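Local coordinates for protein GTPase HflX (Sulfolobus solfataricus P2, PDB 2QTF) that specifically hydrolyses GTP and associates with the 50S ribosomal subunit, perhaps acting in protein synthesis or ribosome biogenesis, at residues 253-267 / 288-302. Sequence-based numbering, arbitrary orientation.
Sequences SEAKYSDALILVIDS and IGVSGKPILVTLNKI
Strands 260-266 and 295-300 pair in parallel as neighbours in the buried sheet of the G domain, joined by helix 271-288 in a beta-alpha-beta crossover. Backbone hydrogen bonds alternate between the strands, from Leu261 N to Pro294 O (3.0 Å) through Asn300 N to Ile265 O (2.8 Å). Leu261, Leu263 and Ile265 share one face with Ile295, Val297 and Leu299; Leu263 and Ile265 also meet the crossover helix, and Ile265 CG1 lies 3.9 Å from Val297 CG1 as the two side chains cross. On the other face Ile262 CG2 meets Thr298 CG2 at 3.7 Å, while Thr298 OG1, set between its backbone N and carbonyl carbon (chi1 63°), is buried without a polar partner. Before the strands, the Lys293 chain bends at its last torsion (chi4 -62°), letting NZ donate a hydrogen bond to Ser258 O (2.7 Å). At their C-terminal ends, Asn300 O is gripped twice, by Ser267 N and by Ser267 OG (2.7 Å), from opposite faces of its plane. Asp266, its OD1 hydrogen-bonded to Thr268 OG1, forms a long salt bridge from OD2 to Lys301 NZ (3.9 Å); NZ also hydrogen-bonds to Asn189 O. With ND2 on Ser190 O and OD1 on Ala335 N, Asn300 links the P-loop to the loop of Ala335, as the NKxD motif, inferred to bind GTP here, does in P-loop GTPases.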
loop_
_atom_site.group_PDB
_atom_site.type_symbol
_atom_site.label_atom_id
_atom_site.label_comp_id
_atom_site.label_asym_id
_atom_site.label_seq_id
_atom_site.Cartn_x
_atom_site.Cartn_y
_atom_site.Cartn_z
ATOM N N SER A 253 -3.876 -6.073 -9.239
ATOM C CA SER A 253 -4.914 -6.672 -10.131
ATOM C C SER A 253 -5.941 -7.546 -9.448
ATOM O O SER A 253 -7.026 -7.851 -10.036
ATOM C CB SER A 253 -4.211 -7.489 -11.268
ATOM O OG SER A 253 -3.545 -6.519 -12.086
ATOM N N GLU A 254 -5.665 -7.999 -8.215
ATOM C CA GLU A 254 -6.683 -8.678 -7.416
ATOM C C GLU A 254 -7.911 -7.758 -7.158
ATOM O O GLU A 254 -8.967 -8.237 -6.686
ATOM C CB GLU A 254 -6.193 -9.145 -6.088
ATOM C CG GLU A 254 -4.997 -10.202 -6.192
ATOM C CD GLU A 254 -4.442 -10.639 -4.865
ATOM O OE1 GLU A 254 -5.051 -10.370 -3.787
ATOM O OE2 GLU A 254 -3.384 -11.363 -4.893
ATOM N N ALA A 255 -7.796 -6.478 -7.417
ATOM C CA ALA A 255 -8.945 -5.601 -7.158
ATOM C C ALA A 255 -10.097 -6.007 -8.089
ATOM O O ALA A 255 -11.238 -5.728 -7.828
ATOM C CB ALA A 255 -8.588 -4.196 -7.443
ATOM N N LYS A 256 -9.788 -6.647 -9.214
ATOM C CA LYS A 256 -10.895 -7.029 -10.084
ATOM C C LYS A 256 -11.735 -8.196 -9.518
ATOM O O LYS A 256 -12.792 -8.551 -10.056
ATOM C CB LYS A 256 -10.355 -7.207 -11.525
ATOM C CG LYS A 256 -9.534 -8.410 -11.695
ATOM C CD LYS A 256 -9.030 -8.417 -13.179
ATOM C CE LYS A 256 -7.634 -7.913 -13.301
ATOM N NZ LYS A 256 -6.902 -8.648 -14.404
ATOM N N TYR A 257 -11.376 -8.748 -8.376
ATOM C CA TYR A 257 -12.200 -9.794 -7.770
ATOM C C TYR A 257 -13.437 -9.239 -6.985
ATOM O O TYR A 257 -14.356 -9.999 -6.608
ATOM C CB TYR A 257 -11.413 -10.574 -6.683
ATOM C CG TYR A 257 -10.201 -11.372 -7.151
ATOM C CD1 TYR A 257 -10.026 -11.687 -8.481
ATOM C CD2 TYR A 257 -9.224 -11.774 -6.229
ATOM C CE1 TYR A 257 -8.892 -12.423 -8.899
ATOM C CE2 TYR A 257 -8.098 -12.508 -6.607
ATOM C CZ TYR A 257 -7.928 -12.837 -7.935
ATOM O OH TYR A 257 -6.814 -13.588 -8.322
ATOM N N SER A 258 -13.389 -7.953 -6.665
ATOM C CA SER A 258 -14.395 -7.317 -5.837
ATOM C C SER A 258 -15.569 -6.930 -6.773
ATOM O O SER A 258 -15.364 -6.670 -7.971
ATOM C CB SER A 258 -13.753 -6.115 -5.069
ATOM O OG SER A 258 -12.866 -6.666 -4.067
ATOM N N ASP A 259 -16.798 -6.895 -6.257
ATOM C CA ASP A 259 -18.004 -6.558 -7.046
ATOM C C ASP A 259 -18.079 -5.090 -7.343
ATOM O O ASP A 259 -18.643 -4.616 -8.359
ATOM C CB ASP A 259 -19.241 -6.986 -6.189
ATOM C CG ASP A 259 -19.275 -8.433 -6.048
ATOM O OD1 ASP A 259 -19.080 -9.095 -7.060
ATOM O OD2 ASP A 259 -19.367 -8.965 -4.961
ATOM N N ALA A 260 -17.507 -4.291 -6.446
ATOM C CA ALA A 260 -17.439 -2.814 -6.647
ATOM C C ALA A 260 -16.219 -2.251 -5.927
ATOM O O ALA A 260 -15.622 -2.981 -5.165
ATOM C CB ALA A 260 -18.747 -2.112 -6.031
ATOM N N LEU A 261 -15.923 -0.960 -6.108
ATOM C CA LEU A 261 -14.740 -0.368 -5.436
ATOM C C LEU A 261 -15.139 0.959 -4.871
ATOM O O LEU A 261 -16.046 1.691 -5.424
ATOM C CB LEU A 261 -13.630 -0.076 -6.486
ATOM C CG LEU A 261 -13.033 -1.253 -7.252
ATOM C CD1 LEU A 261 -12.039 -0.753 -8.369
ATOM C CD2 LEU A 261 -12.455 -2.334 -6.359
ATOM N N ILE A 262 -14.434 1.310 -3.827
ATOM C CA ILE A 262 -14.478 2.670 -3.299
ATOM C C ILE A 262 -13.121 3.246 -3.622
ATOM O O ILE A 262 -12.136 2.706 -3.155
ATOM C CB ILE A 262 -14.665 2.679 -1.755
ATOM C CG1 ILE A 262 -16.086 2.069 -1.401
ATOM C CG2 ILE A 262 -14.326 4.099 -1.134
ATOM C CD1 ILE A 262 -16.323 1.769 0.177
ATOM N N LEU A 263 -13.101 4.375 -4.372
ATOM C CA LEU A 263 -11.879 5.093 -4.693
ATOM C C LEU A 263 -11.733 6.289 -3.834
ATOM O O LEU A 263 -12.574 7.208 -3.806
ATOM C CB LEU A 263 -11.850 5.566 -6.159
ATOM C CG LEU A 263 -10.672 6.438 -6.594
ATOM C CD1 LEU A 263 -9.346 5.628 -6.625
ATOM C CD2 LEU A 263 -10.982 6.942 -8.100
ATOM N N VAL A 264 -10.652 6.274 -3.107
ATOM C CA VAL A 264 -10.415 7.279 -2.078
ATOM C C VAL A 264 -9.474 8.337 -2.638
ATOM O O VAL A 264 -8.424 7.989 -3.234
ATOM C CB VAL A 264 -9.834 6.693 -0.741
ATOM C CG1 VAL A 264 -9.831 7.705 0.372
ATOM C CG2 VAL A 264 -10.596 5.421 -0.221
ATOM N N ILE A 265 -9.827 9.601 -2.466
ATOM C CA ILE A 265 -9.061 10.766 -3.098
ATOM C C ILE A 265 -8.813 11.783 -2.035
ATOM O O ILE A 265 -9.771 12.173 -1.308
ATOM C CB ILE A 265 -9.845 11.438 -4.270
ATOM C CG1 ILE A 265 -10.236 10.362 -5.294
ATOM C CG2 ILE A 265 -8.943 12.522 -4.958
ATOM C CD1 ILE A 265 -8.931 9.759 -6.138
ATOM N N ASP A 266 -7.536 12.156 -1.856
ATOM C CA ASP A 266 -7.202 13.235 -0.941
ATOM C C ASP A 266 -7.789 14.616 -1.345
ATOM O O ASP A 266 -7.226 15.263 -2.221
ATOM C CB ASP A 266 -5.681 13.273 -0.735
ATOM C CG ASP A 266 -5.249 14.234 0.352
ATOM O OD1 ASP A 266 -6.058 15.116 0.807
ATOM O OD2 ASP A 266 -4.095 14.109 0.729
ATOM N N SER A 267 -8.814 15.126 -0.646
ATOM C CA SER A 267 -9.371 16.445 -1.024
ATOM C C SER A 267 -8.414 17.650 -0.760
ATOM O O SER A 267 -8.720 18.778 -1.194
ATOM C CB SER A 267 -10.684 16.763 -0.194
ATOM O OG SER A 267 -10.337 16.942 1.160
ATOM N N ILE A 288 -5.189 -2.371 -15.430
ATOM C CA ILE A 288 -5.164 -3.686 -14.738
ATOM C C ILE A 288 -6.461 -4.497 -15.094
ATOM O O ILE A 288 -6.604 -5.654 -14.723
ATOM C CB ILE A 288 -5.037 -3.570 -13.200
ATOM C CG1 ILE A 288 -6.247 -2.826 -12.615
ATOM C CG2 ILE A 288 -3.725 -2.925 -12.793
ATOM C CD1 ILE A 288 -6.281 -2.791 -11.094
ATOM N N GLY A 289 -7.413 -3.890 -15.777
ATOM C CA GLY A 289 -8.485 -4.718 -16.331
ATOM C C GLY A 289 -9.759 -4.561 -15.473
ATOM O O GLY A 289 -10.704 -5.377 -15.614
ATOM N N VAL A 290 -9.803 -3.515 -14.627
ATOM C CA VAL A 290 -11.113 -3.074 -14.018
ATOM C C VAL A 290 -12.086 -2.454 -15.058
ATOM O O VAL A 290 -11.848 -1.363 -15.618
ATOM C CB VAL A 290 -10.951 -2.106 -12.810
ATOM C CG1 VAL A 290 -12.391 -1.612 -12.316
ATOM C CG2 VAL A 290 -10.135 -2.850 -11.701
ATOM N N SER A 291 -13.205 -3.126 -15.225
ATOM C CA SER A 291 -14.157 -2.777 -16.271
ATOM C C SER A 291 -15.600 -3.004 -15.764
ATOM O O SER A 291 -15.883 -4.086 -15.213
ATOM C CB SER A 291 -13.862 -3.705 -17.490
ATOM O OG SER A 291 -14.810 -3.442 -18.520
ATOM N N GLY A 292 -16.505 -2.043 -15.966
ATOM C CA GLY A 292 -17.911 -2.348 -15.629
ATOM C C GLY A 292 -18.238 -2.526 -14.124
ATOM O O GLY A 292 -19.366 -2.994 -13.780
ATOM N N LYS A 293 -17.273 -2.233 -13.220
ATOM C CA LYS A 293 -17.532 -2.347 -11.738
ATOM C C LYS A 293 -18.053 -0.998 -11.268
ATOM O O LYS A 293 -17.408 0.020 -11.544
ATOM C CB LYS A 293 -16.259 -2.668 -10.957
ATOM C CG LYS A 293 -15.846 -4.068 -11.202
ATOM C CD LYS A 293 -14.728 -4.575 -10.293
ATOM C CE LYS A 293 -14.341 -6.023 -10.734
ATOM N NZ LYS A 293 -15.451 -7.033 -10.604
ATOM N N PRO A 294 -19.154 -0.983 -10.472
ATOM C CA PRO A 294 -19.489 0.328 -9.917
ATOM C C PRO A 294 -18.389 0.897 -9.036
ATOM O O PRO A 294 -17.809 0.143 -8.225
ATOM C CB PRO A 294 -20.749 0.061 -9.063
ATOM C CG PRO A 294 -21.297 -1.301 -9.590
ATOM C CD PRO A 294 -20.088 -2.063 -10.051
ATOM N N ILE A 295 -18.113 2.208 -9.170
ATOM C CA ILE A 295 -17.092 2.837 -8.304
ATOM C C ILE A 295 -17.687 3.986 -7.513
ATOM O O ILE A 295 -18.289 4.907 -8.120
ATOM C CB ILE A 295 -15.865 3.331 -9.165
ATOM C CG1 ILE A 295 -15.142 2.068 -9.777
ATOM C CG2 ILE A 295 -14.868 4.112 -8.224
ATOM C CD1 ILE A 295 -13.804 2.493 -10.538
ATOM N N LEU A 296 -17.605 3.932 -6.178
ATOM C CA LEU A 296 -18.038 5.016 -5.336
ATOM C C LEU A 296 -16.788 5.818 -5.026
ATOM O O LEU A 296 -15.857 5.291 -4.401
ATOM C CB LEU A 296 -18.564 4.426 -4.009
ATOM C CG LEU A 296 -18.933 5.419 -2.876
ATOM C CD1 LEU A 296 -19.942 6.514 -3.324
ATOM C CD2 LEU A 296 -19.532 4.646 -1.566
ATOM N N VAL A 297 -16.739 7.089 -5.366
ATOM C CA VAL A 297 -15.535 7.869 -5.154
ATOM C C VAL A 297 -15.749 8.607 -3.860
ATOM O O VAL A 297 -16.808 9.265 -3.659
ATOM C CB VAL A 297 -15.236 8.932 -6.340
ATOM C CG1 VAL A 297 -13.973 9.713 -5.998
ATOM C CG2 VAL A 297 -15.192 8.233 -7.721
ATOM N N THR A 298 -14.776 8.509 -2.939
ATOM C CA THR A 298 -14.927 9.270 -1.734
ATOM C C THR A 298 -13.804 10.312 -1.659
ATOM O O THR A 298 -12.639 9.966 -1.509
ATOM C CB THR A 298 -14.921 8.402 -0.437
ATOM O OG1 THR A 298 -13.661 7.751 -0.309
ATOM C CG2 THR A 298 -16.026 7.348 -0.438
ATOM N N LEU A 299 -14.200 11.564 -1.715
ATOM C CA LEU A 299 -13.308 12.673 -1.501
ATOM C C LEU A 299 -13.092 12.890 -0.008
ATOM O O LEU A 299 -13.974 13.360 0.706
ATOM C CB LEU A 299 -13.930 13.926 -2.214
ATOM C CG LEU A 299 -13.131 15.182 -2.305
ATOM C CD1 LEU A 299 -11.691 14.766 -2.971
ATOM C CD2 LEU A 299 -13.947 16.185 -3.170
ATOM N N ASN A 300 -11.923 12.460 0.465
ATOM C CA ASN A 300 -11.628 12.314 1.864
ATOM C C ASN A 300 -10.783 13.484 2.410
ATOM O O ASN A 300 -10.318 14.312 1.606
ATOM C CB ASN A 300 -10.855 10.988 2.062
ATOM C CG ASN A 300 -10.762 10.567 3.533
ATOM O OD1 ASN A 300 -11.656 10.801 4.359
ATOM N ND2 ASN A 300 -9.648 9.974 3.888
ATOM N N LYS A 301 -10.684 13.543 3.747
ATOM C CA LYS A 301 -9.885 14.500 4.544
ATOM C C LYS A 301 -10.445 15.899 4.397
ATOM O O LYS A 301 -9.687 16.891 4.515
ATOM C CB LYS A 301 -8.414 14.482 4.080
ATOM C CG LYS A 301 -7.774 13.150 4.152
ATOM C CD LYS A 301 -6.224 13.333 3.989
ATOM C CE LYS A 301 -5.587 11.994 3.990
ATOM N NZ LYS A 301 -4.066 12.065 4.107
ATOM N N ILE A 302 -11.764 16.003 4.167
ATOM C CA ILE A 302 -12.395 17.274 3.871
ATOM C C ILE A 302 -12.323 18.258 5.062
ATOM O O ILE A 302 -12.558 19.474 4.866
ATOM C CB ILE A 302 -13.892 17.149 3.486
ATOM C CG1 ILE A 302 -14.782 16.676 4.747
ATOM C CG2 ILE A 302 -14.030 16.385 2.095
ATOM C CD1 ILE A 302 -16.328 16.567 4.430
#